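Local coordinates for protein iron-regulated transcriptional activator AFT2 (Saccharomyces cerevisiae, PDB 4LMG) that activates iron-regulon genes when iron is scarce, recognising the CACCC iron-responsive element through a WRKY-GCM1 DNA-binding domain, at residues Pro23-Gln26 against Lys27-Pro31; Leu105-Thr109 against Asp110-Lys114; Glu117-Gln121 against Lys122-Lys126; Ile128-Phe131 against Asp132-Tyr136. One frame throughout, in Å; residues are numbered along the deposited sequence.

Interaction 1 of 4, residues Pro23-Gln26 against Lys27-Pro31; sequences PWLQ and KIFYP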
loop_
_atom_site.group_PDB
_atom_site.type_symbol
_atom_site.label_atom_id
_atom_site.label_comp_id
_atom_site.label_asym_id
_atom_site.label_seq_id
_atom_site.Cartn_x
_atom_site.Cartn_y
_atom_site.Cartn_z
ATOM N N PRO A 23 13.236 13.160 -1.017
ATOM C CA PRO A 23 13.492 14.410 -1.746
ATOM C C PRO A 23 14.984 14.698 -1.900
ATOM O O PRO A 23 15.416 15.209 -2.934
ATOM C CB PRO A 23 12.850 15.474 -0.852
ATOM C CG PRO A 23 11.800 14.743 -0.090
ATOM C CD PRO A 23 12.357 13.372 0.147
ATOM N N TRP A 24 15.763 14.376 -0.875
ATOM C CA TRP A 24 17.202 14.585 -0.930
ATOM C C TRP A 24 17.832 13.646 -1.949
ATOM O O TRP A 24 18.666 14.054 -2.756
ATOM C CB TRP A 24 17.826 14.377 0.450
ATOM C CG TRP A 24 19.313 14.543 0.464
ATOM C CD1 TRP A 24 20.009 15.710 0.335
ATOM C CD2 TRP A 24 20.290 13.509 0.621
ATOM N NE1 TRP A 24 21.359 15.466 0.400
ATOM C CE2 TRP A 24 21.557 14.121 0.575
ATOM C CE3 TRP A 24 20.215 12.123 0.795
ATOM C CZ2 TRP A 24 22.741 13.396 0.698
ATOM C CZ3 TRP A 24 21.390 11.406 0.918
ATOM C CH2 TRP A 24 22.637 12.044 0.867
ATOM N N LEU A 25 17.417 12.385 -1.918
ATOM C CA LEU A 25 17.941 11.388 -2.843
ATOM C C LEU A 25 17.582 11.705 -4.293
ATOM O O LEU A 25 18.356 11.419 -5.205
ATOM C CB LEU A 25 17.451 9.991 -2.454
ATOM C CG LEU A 25 18.122 9.411 -1.208
ATOM C CD1 LEU A 25 17.488 8.091 -0.806
ATOM C CD2 LEU A 25 19.614 9.241 -1.461
ATOM N N GLN A 26 16.409 12.298 -4.502
ATOM C CA GLN A 26 15.972 12.666 -5.846
ATOM C C GLN A 26 16.876 13.737 -6.446
ATOM O O GLN A 26 17.203 13.691 -7.630
ATOM C CB GLN A 26 14.518 13.150 -5.838
ATOM C CG GLN A 26 13.495 12.053 -5.611
ATOM C CD GLN A 26 12.087 12.594 -5.470
ATOM O OE1 GLN A 26 11.841 13.518 -4.696
ATOM N NE2 GLN A 26 11.157 12.028 -6.227
ATOM N N LYS A 27 17.274 14.704 -5.627
ATOM C CA LYS A 27 18.177 15.750 -6.079
ATOM C C LYS A 27 19.475 15.151 -6.596
ATOM O O LYS A 27 20.079 15.674 -7.529
ATOM C CB LYS A 27 18.474 16.738 -4.950
ATOM C CG LYS A 27 17.310 17.648 -4.593
ATOM C CD LYS A 27 17.679 18.588 -3.454
ATOM C CE LYS A 27 18.922 19.393 -3.788
ATOM N NZ LYS A 27 19.307 20.302 -2.676
ATOM N N ILE A 28 19.891 14.043 -5.994
ATOM C CA ILE A 28 21.164 13.419 -6.336
ATOM C C ILE A 28 21.050 12.443 -7.502
ATOM O O ILE A 28 21.916 12.406 -8.378
ATOM C CB ILE A 28 21.762 12.666 -5.131
ATOM C CG1 ILE A 28 22.014 13.628 -3.970
ATOM C CG2 ILE A 28 23.049 11.964 -5.529
ATOM C CD1 ILE A 28 22.567 12.956 -2.740
ATOM N N PHE A 29 19.983 11.654 -7.521
ATOM C CA PHE A 29 19.889 10.570 -8.493
ATOM C C PHE A 29 19.135 10.899 -9.780
ATOM O O PHE A 29 19.397 10.301 -10.824
ATOM C CB PHE A 29 19.363 9.297 -7.831
ATOM C CG PHE A 29 20.393 8.602 -6.997
ATOM C CD1 PHE A 29 21.260 7.686 -7.572
ATOM C CD2 PHE A 29 20.526 8.894 -5.650
ATOM C CE1 PHE A 29 22.227 7.055 -6.810
ATOM C CE2 PHE A 29 21.494 8.267 -4.885
ATOM C CZ PHE A 29 22.341 7.346 -5.467
ATOM N N TYR A 30 18.210 11.848 -9.711
ATOM C CA TYR A 30 17.506 12.295 -10.909
ATOM C C TYR A 30 18.478 12.693 -12.025
ATOM O O TYR A 30 18.311 12.275 -13.167
ATOM C CB TYR A 30 16.552 13.449 -10.591
ATOM C CG TYR A 30 15.113 13.028 -10.398
ATOM C CD1 TYR A 30 14.619 11.874 -10.993
ATOM C CD2 TYR A 30 14.247 13.792 -9.628
ATOM C CE1 TYR A 30 13.302 11.491 -10.822
ATOM C CE2 TYR A 30 12.930 13.418 -9.451
ATOM C CZ TYR A 30 12.462 12.268 -10.050
ATOM O OH TYR A 30 11.147 11.897 -9.874
ATOM N N PRO A 31 19.499 13.502 -11.699
ATOM C CA PRO A 31 20.458 13.886 -12.741
ATOM C C PRO A 31 21.175 12.679 -13.343
ATOM O O PRO A 31 21.730 12.791 -14.432
ATOM C CB PRO A 31 21.456 14.772 -11.990
ATOM C CG PRO A 31 20.680 15.314 -10.838
ATOM C CD PRO A 31 19.768 14.192 -10.426
HETATM O O HOH W 1 11.478 9.729 -7.905
#

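Interaction 2 of 4, residues Leu105-Thr109 against Asp110-Lys114; sequences LITKT and DDYKK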
loop_
_atom_site.group_PDB
_atom_site.type_symbol
_atom_site.label_atom_id
_atom_site.label_comp_id
_atom_site.label_asym_id
_atom_site.label_seq_id
_atom_site.Cartn_x
_atom_site.Cartn_y
_atom_site.Cartn_z
ATOM N N LEU A 105 13.255 10.862 -20.337
ATOM C CA LEU A 105 12.000 10.172 -20.071
ATOM C C LEU A 105 11.489 10.522 -18.679
ATOM O O LEU A 105 10.285 10.652 -18.458
ATOM C CB LEU A 105 12.186 8.661 -20.197
ATOM C CG LEU A 105 12.695 8.159 -21.550
ATOM C CD1 LEU A 105 12.920 6.656 -21.515
ATOM C CD2 LEU A 105 11.727 8.536 -22.664
ATOM N N ILE A 106 12.421 10.677 -17.744
ATOM C CA ILE A 106 12.087 11.028 -16.371
ATOM C C ILE A 106 11.345 12.361 -16.275
ATOM O O ILE A 106 10.398 12.497 -15.500
ATOM C CB ILE A 106 13.350 11.081 -15.487
ATOM C CG1 ILE A 106 13.828 9.665 -15.160
ATOM C CG2 ILE A 106 13.074 11.850 -14.209
ATOM C CD1 ILE A 106 14.994 9.615 -14.193
ATOM N N THR A 107 11.772 13.338 -17.070
ATOM C CA THR A 107 11.203 14.681 -17.005
ATOM C C THR A 107 9.728 14.726 -17.398
ATOM O O THR A 107 9.051 15.729 -17.176
ATOM C CB THR A 107 11.970 15.667 -17.906
ATOM O OG1 THR A 107 11.714 15.359 -19.283
ATOM C CG2 THR A 107 13.460 15.586 -17.636
ATOM N N LYS A 108 9.236 13.641 -17.987
ATOM C CA LYS A 108 7.858 13.598 -18.466
ATOM C C LYS A 108 6.930 12.936 -17.452
ATOM O O LYS A 108 5.726 12.817 -17.683
ATOM C CB LYS A 108 7.783 12.871 -19.811
ATOM C CG LYS A 108 8.661 13.491 -20.888
ATOM C CD LYS A 108 8.560 12.734 -22.202
ATOM C CE LYS A 108 9.443 13.368 -23.268
ATOM N NZ LYS A 108 9.348 12.656 -24.574
ATOM N N THR A 109 7.498 12.514 -16.327
ATOM C CA THR A 109 6.734 11.823 -15.297
ATOM C C THR A 109 6.088 12.803 -14.330
ATOM O O THR A 109 6.526 13.947 -14.201
ATOM C CB THR A 109 7.622 10.864 -14.488
ATOM O OG1 THR A 109 8.543 11.622 -13.693
ATOM C CG2 THR A 109 8.393 9.935 -15.417
ATOM N N ASP A 110 5.048 12.338 -13.645
ATOM C CA ASP A 110 4.328 13.158 -12.681
ATOM C C ASP A 110 5.144 13.405 -11.416
ATOM O O ASP A 110 5.044 14.467 -10.800
ATOM C CB ASP A 110 2.991 12.507 -12.324
ATOM C CG ASP A 110 2.281 13.212 -11.184
ATOM O OD1 ASP A 110 1.797 14.345 -11.392
ATOM O OD2 ASP A 110 2.199 12.625 -10.084
ATOM N N ASP A 111 5.950 12.424 -11.027
ATOM C CA ASP A 111 6.756 12.562 -9.819
ATOM C C ASP A 111 7.891 13.566 -9.997
ATOM O O ASP A 111 8.228 14.295 -9.064
ATOM C CB ASP A 111 7.281 11.205 -9.343
ATOM C CG ASP A 111 6.293 10.489 -8.438
ATOM O OD1 ASP A 111 5.732 11.145 -7.533
ATOM O OD2 ASP A 111 6.070 9.275 -8.631
ATOM N N TYR A 112 8.477 13.613 -11.189
ATOM C CA TYR A 112 9.503 14.613 -11.459
ATOM C C TYR A 112 8.898 16.009 -11.410
ATOM O O TYR A 112 9.452 16.920 -10.797
ATOM C CB TYR A 112 10.170 14.384 -12.813
ATOM C CG TYR A 112 11.218 15.431 -13.127
ATOM C CD1 TYR A 112 12.464 15.396 -12.514
ATOM C CD2 TYR A 112 10.956 16.462 -14.022
ATOM C CE1 TYR A 112 13.423 16.352 -12.787
ATOM C CE2 TYR A 112 11.911 17.424 -14.304
ATOM C CZ TYR A 112 13.143 17.362 -13.683
ATOM O OH TYR A 112 14.099 18.313 -13.954
ATOM N N LYS A 113 7.750 16.170 -12.056
ATOM C CA LYS A 113 7.066 17.454 -12.069
ATOM C C LYS A 113 6.704 17.879 -10.652
ATOM O O LYS A 113 6.864 19.042 -10.283
ATOM C CB LYS A 113 5.825 17.393 -12.958
ATOM C CG LYS A 113 6.146 17.134 -14.423
ATOM C CD LYS A 113 4.881 17.006 -15.258
ATOM C CE LYS A 113 5.212 16.715 -16.712
ATOM N NZ LYS A 113 6.006 17.813 -17.330
ATOM N N LYS A 114 6.226 16.927 -9.856
ATOM C CA LYS A 114 5.929 17.194 -8.456
ATOM C C LYS A 114 7.214 17.495 -7.692
ATOM O O LYS A 114 7.235 18.351 -6.807
ATOM C CB LYS A 114 5.194 16.013 -7.821
ATOM C CG LYS A 114 3.751 15.869 -8.277
ATOM C CD LYS A 114 3.060 14.706 -7.585
ATOM C CE LYS A 114 1.576 14.675 -7.924
ATOM N NZ LYS A 114 0.885 13.511 -7.305
HETATM O O HOH W 2 8.624 18.602 -16.615
#

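Interaction 3 of 4, residues Glu117-Gln121 against Lys122-Lys126; sequences ENLRQ and KNDEK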
loop_
_atom_site.group_PDB
_atom_site.type_symbol
_atom_site.label_atom_id
_atom_site.label_comp_id
_atom_site.label_asym_id
_atom_site.label_seq_id
_atom_site.Cartn_x
_atom_site.Cartn_y
_atom_site.Cartn_z
ATOM N N GLU A 117 8.157 21.039 -8.578
ATOM C CA GLU A 117 7.290 22.003 -7.908
ATOM C C GLU A 117 7.632 22.117 -6.422
ATOM O O GLU A 117 7.491 23.183 -5.820
ATOM C CB GLU A 117 5.819 21.620 -8.087
ATOM C CG GLU A 117 4.836 22.514 -7.338
ATOM C CD GLU A 117 4.686 23.894 -7.963
ATOM O OE1 GLU A 117 5.470 24.232 -8.873
ATOM O OE2 GLU A 117 3.775 24.640 -7.545
ATOM N N ASN A 118 8.077 21.013 -5.834
ATOM C CA ASN A 118 8.478 21.013 -4.432
ATOM C C ASN A 118 9.698 21.903 -4.201
ATOM O O ASN A 118 9.777 22.622 -3.203
ATOM C CB ASN A 118 8.743 19.586 -3.950
ATOM C CG ASN A 118 9.207 19.536 -2.509
ATOM O OD1 ASN A 118 10.365 19.223 -2.227
ATOM N ND2 ASN A 118 8.304 19.851 -1.585
ATOM N N LEU A 119 10.643 21.856 -5.135
ATOM C CA LEU A 119 11.812 22.727 -5.088
ATOM C C LEU A 119 11.385 24.189 -5.080
ATOM O O LEU A 119 11.895 24.990 -4.296
ATOM C CB LEU A 119 12.724 22.471 -6.288
ATOM C CG LEU A 119 13.310 21.068 -6.437
ATOM C CD1 LEU A 119 14.099 20.961 -7.734
ATOM C CD2 LEU A 119 14.183 20.721 -5.237
ATOM N N ARG A 120 10.450 24.531 -5.961
ATOM C CA ARG A 120 9.942 25.895 -6.035
ATOM C C ARG A 120 9.254 26.283 -4.734
ATOM O O ARG A 120 9.442 27.389 -4.230
ATOM C CB ARG A 120 8.989 26.063 -7.220
ATOM C CG ARG A 120 9.696 26.205 -8.560
ATOM C CD ARG A 120 8.716 26.535 -9.672
ATOM N NE ARG A 120 7.810 25.423 -9.947
ATOM C CZ ARG A 120 7.993 24.533 -10.917
ATOM N NH1 ARG A 120 9.049 24.627 -11.716
ATOM N NH2 ARG A 120 7.117 23.551 -11.091
ATOM N N GLN A 121 8.463 25.365 -4.190
ATOM C CA GLN A 121 7.811 25.588 -2.906
ATOM C C GLN A 121 8.843 25.908 -1.830
ATOM O O GLN A 121 8.669 26.844 -1.053
ATOM C CB GLN A 121 6.992 24.362 -2.497
ATOM C CG GLN A 121 5.783 24.096 -3.374
ATOM C CD GLN A 121 5.126 22.766 -3.059
ATOM O OE1 GLN A 121 5.672 21.953 -2.313
ATOM N NE2 GLN A 121 3.948 22.537 -3.629
ATOM N N LYS A 122 9.922 25.130 -1.797
ATOM C CA LYS A 122 10.963 25.290 -0.784
ATOM C C LYS A 122 11.930 26.431 -1.097
ATOM O O LYS A 122 12.852 26.695 -0.324
ATOM C CB LYS A 122 11.752 23.989 -0.620
ATOM C CG LYS A 122 10.942 22.815 -0.101
ATOM C CD LYS A 122 11.795 21.555 -0.057
ATOM C CE LYS A 122 11.027 20.378 0.521
ATOM N NZ LYS A 122 11.837 19.126 0.491
ATOM N N ASN A 123 11.725 27.096 -2.229
ATOM C CA ASN A 123 12.593 28.197 -2.639
ATOM C C ASN A 123 14.038 27.758 -2.850
ATOM O O ASN A 123 14.967 28.543 -2.658
ATOM C CB ASN A 123 12.539 29.339 -1.621
ATOM C CG ASN A 123 11.161 29.959 -1.512
ATOM O OD1 ASN A 123 10.459 30.119 -2.511
ATOM N ND2 ASN A 123 10.764 30.311 -0.294
ATOM N N ASP A 124 14.226 26.502 -3.242
ATOM C CA ASP A 124 15.561 25.975 -3.492
ATOM C C ASP A 124 16.095 26.506 -4.818
ATOM O O ASP A 124 16.103 25.798 -5.826
ATOM C CB ASP A 124 15.542 24.447 -3.498
ATOM C CG ASP A 124 16.934 23.848 -3.445
ATOM O OD1 ASP A 124 17.895 24.540 -3.845
ATOM O OD2 ASP A 124 17.068 22.685 -3.004
ATOM N N GLU A 125 16.546 27.756 -4.805
ATOM C CA GLU A 125 16.973 28.443 -6.021
ATOM C C GLU A 125 18.068 27.707 -6.791
ATOM O O GLU A 125 17.993 27.581 -8.013
ATOM C CB GLU A 125 17.429 29.867 -5.692
ATOM C CG GLU A 125 16.349 30.722 -5.050
ATOM C CD GLU A 125 15.123 30.866 -5.932
ATOM O OE1 GLU A 125 15.273 30.845 -7.172
ATOM O OE2 GLU A 125 14.008 30.993 -5.384
ATOM N N LYS A 126 19.083 27.226 -6.080
ATOM C CA LYS A 126 20.203 26.551 -6.727
ATOM C C LYS A 126 19.774 25.260 -7.421
ATOM O O LYS A 126 20.169 24.997 -8.559
ATOM C CB LYS A 126 21.326 26.264 -5.727
ATOM C CG LYS A 126 22.494 25.498 -6.332
ATOM C CD LYS A 126 23.622 25.303 -5.330
ATOM C CE LYS A 126 24.288 26.623 -4.974
ATOM N NZ LYS A 126 25.479 26.421 -4.101
#

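Interaction 4 of 4, residues Ile128-Phe131 against Asp132-Tyr136; sequences IKTF and DELEY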
loop_
_atom_site.group_PDB
_atom_site.type_symbol
_atom_site.label_atom_id
_atom_site.label_comp_id
_atom_site.label_asym_id
_atom_site.label_seq_id
_atom_site.Cartn_x
_atom_site.Cartn_y
_atom_site.Cartn_z
ATOM N N ILE A 128 16.773 24.447 -8.474
ATOM C CA ILE A 128 15.933 24.813 -9.608
ATOM C C ILE A 128 16.788 25.165 -10.823
ATOM O O ILE A 128 16.510 24.721 -11.937
ATOM C CB ILE A 128 15.002 25.992 -9.266
ATOM C CG1 ILE A 128 14.069 25.612 -8.113
ATOM C CG2 ILE A 128 14.193 26.404 -10.490
ATOM C CD1 ILE A 128 13.241 26.765 -7.586
ATOM N N LYS A 129 17.831 25.957 -10.599
ATOM C CA LYS A 129 18.764 26.310 -11.664
ATOM C C LYS A 129 19.401 25.060 -12.259
ATOM O O LYS A 129 19.426 24.883 -13.477
ATOM C CB LYS A 129 19.852 27.252 -11.142
ATOM C CG LYS A 129 19.348 28.620 -10.704
ATOM C CD LYS A 129 20.495 29.503 -10.226
ATOM C CE LYS A 129 20.002 30.880 -9.809
ATOM N NZ LYS A 129 21.117 31.753 -9.347
ATOM N N THR A 130 19.914 24.195 -11.390
ATOM C CA THR A 130 20.572 22.968 -11.824
ATOM C C THR A 130 19.682 22.130 -12.732
ATOM O O THR A 130 20.107 21.696 -13.802
ATOM C CB THR A 130 21.002 22.105 -10.627
ATOM O OG1 THR A 130 22.024 22.785 -9.887
ATOM C CG2 THR A 130 21.535 20.762 -11.106
ATOM N N PHE A 131 18.444 21.905 -12.304
ATOM C CA PHE A 131 17.526 21.060 -13.061
ATOM C C PHE A 131 16.970 21.749 -14.303
ATOM O O PHE A 131 16.637 21.087 -15.286
ATOM C CB PHE A 131 16.406 20.528 -12.165
ATOM C CG PHE A 131 16.862 19.455 -11.223
ATOM C CD1 PHE A 131 16.841 18.125 -11.610
ATOM C CD2 PHE A 131 17.343 19.776 -9.966
ATOM C CE1 PHE A 131 17.274 17.134 -10.753
ATOM C CE2 PHE A 131 17.777 18.790 -9.104
ATOM C CZ PHE A 131 17.742 17.467 -9.498
ATOM N N ASP A 132 16.882 23.074 -14.262
ATOM C CA ASP A 132 16.508 23.835 -15.449
ATOM C C ASP A 132 17.493 23.562 -16.581
ATOM O O ASP A 132 17.093 23.345 -17.724
ATOM C CB ASP A 132 16.456 25.333 -15.150
ATOM C CG ASP A 132 15.146 25.755 -14.516
ATOM O OD1 ASP A 132 14.182 24.961 -14.565
ATOM O OD2 ASP A 132 15.077 26.881 -13.981
ATOM N N GLU A 133 18.779 23.568 -16.250
ATOM C CA GLU A 133 19.829 23.308 -17.230
ATOM C C GLU A 133 19.805 21.859 -17.704
ATOM O O GLU A 133 20.023 21.581 -18.882
ATOM C CB GLU A 133 21.202 23.650 -16.649
ATOM C CG GLU A 133 21.382 25.124 -16.323
ATOM C CD GLU A 133 22.701 25.411 -15.632
ATOM O OE1 GLU A 133 23.383 24.445 -15.225
ATOM O OE2 GLU A 133 23.055 26.602 -15.498
ATOM N N LEU A 134 19.543 20.939 -16.781
ATOM C CA LEU A 134 19.452 19.525 -17.126
ATOM C C LEU A 134 18.304 19.272 -18.099
ATOM O O LEU A 134 18.429 18.471 -19.023
ATOM C CB LEU A 134 19.282 18.670 -15.870
ATOM C CG LEU A 134 20.499 18.617 -14.942
ATOM C CD1 LEU A 134 20.217 17.768 -13.713
ATOM C CD2 LEU A 134 21.714 18.090 -15.689
ATOM N N GLU A 135 17.186 19.958 -17.884
ATOM C CA GLU A 135 16.036 19.840 -18.770
ATOM C C GLU A 135 16.348 20.499 -20.108
ATOM O O GLU A 135 16.017 19.965 -21.166
ATOM C CB GLU A 135 14.803 20.489 -18.138
ATOM C CG GLU A 135 14.361 19.851 -16.831
ATOM C CD GLU A 135 13.266 20.643 -16.142
ATOM O OE1 GLU A 135 12.515 21.357 -16.838
ATOM O OE2 GLU A 135 13.161 20.556 -14.902
ATOM N N TYR A 136 16.991 21.661 -20.049
ATOM C CA TYR A 136 17.371 22.396 -21.250
ATOM C C TYR A 136 18.264 21.552 -22.150
ATOM O O TYR A 136 18.034 21.458 -23.356
ATOM C CB TYR A 136 18.084 23.700 -20.879
ATOM C CG TYR A 136 18.628 24.465 -22.066
ATOM C CD1 TYR A 136 17.838 25.381 -22.750
ATOM C CD2 TYR A 136 19.935 24.277 -22.498
ATOM C CE1 TYR A 136 18.333 26.084 -23.833
ATOM C CE2 TYR A 136 20.438 24.976 -23.579
ATOM C CZ TYR A 136 19.634 25.877 -24.242
ATOM O OH TYR A 136 20.133 26.575 -25.321
#

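Interaction 1 of 4, residues Pro23-Gln26 against Lys27-Pro31
Along helix 21-29 and the 3-10 turn that follows it, in the WRKY-GCM1 domain, Trp-24 meets Ile-28, Leu-25 meets Phe-29 and Gln-26 meets Tyr-30, each pair four residues apart. Ile-28 lays its CD1 methyl over one face of the Trp-24 indole, a CH-pi contact with CD1 3.7 Å from the centroid of the six-membered ring and 19° off its normal. The indole is within reach because its CG stands anti to the backbone N (chi1 179°), which swings the ring out beside the helix, where Phe-15 adds an edge-to-face contact. One residue further along, Leu-25 and Phe-29 run side by side, with Leu-25 CD2 4.0 Å from Phe-29 CE2. The carbonyl oxygen of Leu-25 lies in plane at the edge of the Phe-29 ring and also accepts the Phe-29 N-H, N to O 2.8 Å. Gln-26 and Tyr-30 also point the same way, amide and ring planes 27° apart. Their polar ends are joined through a water, 2.9 Å from Gln-26 NE2, which donates to it, and 2.9 Å from Tyr-30 OH. The backbone bond from Tyr-30 N to Gln-26 O, 3.0 Å, ties the same two residues at their base, so the pair is linked at both ends. The bonds from Lys-27 N to Pro-23 O and from Ile-28 N to Trp-24 O are weak. Leu-25 and Gln-26 rest on Ile-36 of strand 36-42, while Tyr-30 reaches Phe-115 and Tyr-112. The arrangement is i to i+4 side-chain pairing on a helix lying between strand 36-42 and helices 110-121 and 125-139.

Interaction 2 of 4, residues Leu105-Thr109 against Asp110-Lys114
Tyr-112 packs its ring against the turn that Ile-106 and Thr-107 begin, and Thr-109 caps the helix that carries it. This is the tight side. Thr-107 CA comes within 3.5 Å of Tyr-112 CD2, and Thr-107 CG2 lies over one face of the ring. Ile-106 crosses the tyrosine side chain at about a right angle, bringing CG2 to 4.0 Å from CD1 of Tyr-112. The phenol hydroxyl is hydrogen-bonded to Glu-135 of helix 125-139. At the base of the tyrosine, beside its CB, the Thr-109 hydroxyl works in two directions: OG1 donates to Ile-106 O at 2.7 Å, in the carbonyl plane, and accepts from Tyr-112 N at 3.2 Å (N-H...O angle 156°). It can do both because chi1 of 69° holds OG1 between the backbone N and the carbonyl carbon. Ile-106 O also takes the Thr-109 N-H, so this one oxygen is gripped twice and closes the type I turn from Ile-106 to Thr-109. The other side is looser and wetter. Lys-113 CG passes 3.2 Å from Thr-109 O, and a bend at chi4 then turns NZ back, where a water links it to Thr-107 O, 2.8 Å from NZ and 3.0 Å from that oxygen. The Lys-113 N to Thr-109 O bond is weak, and on the exposed side Lys-114 NZ forms a salt bridge with Asp-110 OD2. Asp-111 instead turns to Arg-51 in a salt bridge. Together these features make up a threonine N-cap, with a beta turn leading from helix 103-106 into helix 110-121.

Interaction 3 of 4, residues Glu117-Gln121 against Lys122-Lys126
Lys-122 lies across the carboxamide of Asn-118 at the C-terminal end of helix 110-121, its extended chain bringing CE and NZ each to 3.1 Å from Asn-118 OD1. CG of Lys-122 also passes 3.3 Å from Asn-118 O, which accepts the Lys-122 N-H at 2.9 Å. Asn-118 can meet the lysine because its CG is anti to the backbone N (chi1 178°); its ND2 makes a weak bond to Gln-121 OE1 on the same helix. The next shell is the backbone that ends the helix. Asn-123 takes positive phi (62°), and two bonds run back into the last turn, Asp-124 N to Leu-119 O and Asn-123 N to Arg-120 O, each 3.0 Å. The second donor stands above the carbonyl plane rather than on a lone pair. This is a Schellman motif, and it turns the chain so that Asp-124 becomes the N-cap of the following helix, its OD1 bonded to Ala-127 N. Farther out, Arg-120 grips Glu-117 OE1 side-on with NE and NH2, the acceptor 3° from the guanidinium plane. Gln-121 and Asn-123 are known to bind DNA, although the nearest atoms of this contact and of the bound DNA are about 12 Å apart here. The bend joins helices 110-121 and 125-139, with Leu-119 packed on Ala-127, Ile-128 and Phe-131, while Asp-124 OD2 forms a long, weak ion pair with Lys-27 of helix 21-29.

Interaction 4 of 4, residues Ile128-Phe131 against Asp132-Tyr136
The Phe-131 ring meets Leu-134 obliquely, CD1 of the phenylalanine 4.0 Å from CD1 of the leucine, so that the methyl lies neither squarely over a face nor at an edge. The ring of Phe-115, from helix 110-121, makes an edge-to-face pair with it. Phe-131 projects from the helix with CG anti to the carbonyl carbon (chi1 -73°), and Pro-31 touches both it and Leu-134. A second flat group, the Asp-132 carboxylate, runs alongside Ile-128 and points the same way, its OD2 3.6 Å from Ile-128 CG2. Asp-132 CG comes 3.1 Å from Ile-128 O, which takes the Asp-132 N-H at 2.9 Å. Thr-130 and Leu-134 also lie side by side, Thr-130 CG2 4.2 Å from Leu-134 CD1, and Leu-134 N bonds to Thr-130 O in the backbone, while the Thr-130 hydroxyl is bonded back to Lys-126 O. Glu-135, its chain extended beyond CG, brings CG to 3.0 Å from Phe-131 O, and Glu-135 N bonds to that oxygen at 2.9 Å. With Glu-133 N to Lys-129 O, all four bonds across the contact are of the regular i to i+4 kind. The two acids Asp-132 and Glu-135 share Lys-116 of helix 110-121, which forms salt bridges with Asp-132 OD1 and Glu-135 OE2; the latter also receives the Tyr-112 hydroxyl. Helix 125-139 is thus held to helix 110-121 by an apolar seam around Phe-131 and an adjoining charged one, where the shared lysine would probably ease the repulsion between two neighbouring carboxylates.

In the fold
From the N terminus the chain first makes interaction 1, within helix 21-29 and the turn after it, then runs through the four longer strands of the sheet before interaction 2 begins helix 110-121. Interaction 3 ends that helix and turns into helix 125-139, on which interaction 4 lies. All four are local and follow in series; none nests within or crosses another. The turns of interactions 2 and 3 close short connections between helices, whereas interactions 1 and 4 stay within one helix or its end. Tyr-30 packs on Ile-106 and Phe-131, Pro-23 on Lys-122, and Arg-120 on Ile-128. Together they bind the C-terminal helices to helix 21-29, beside the sheet.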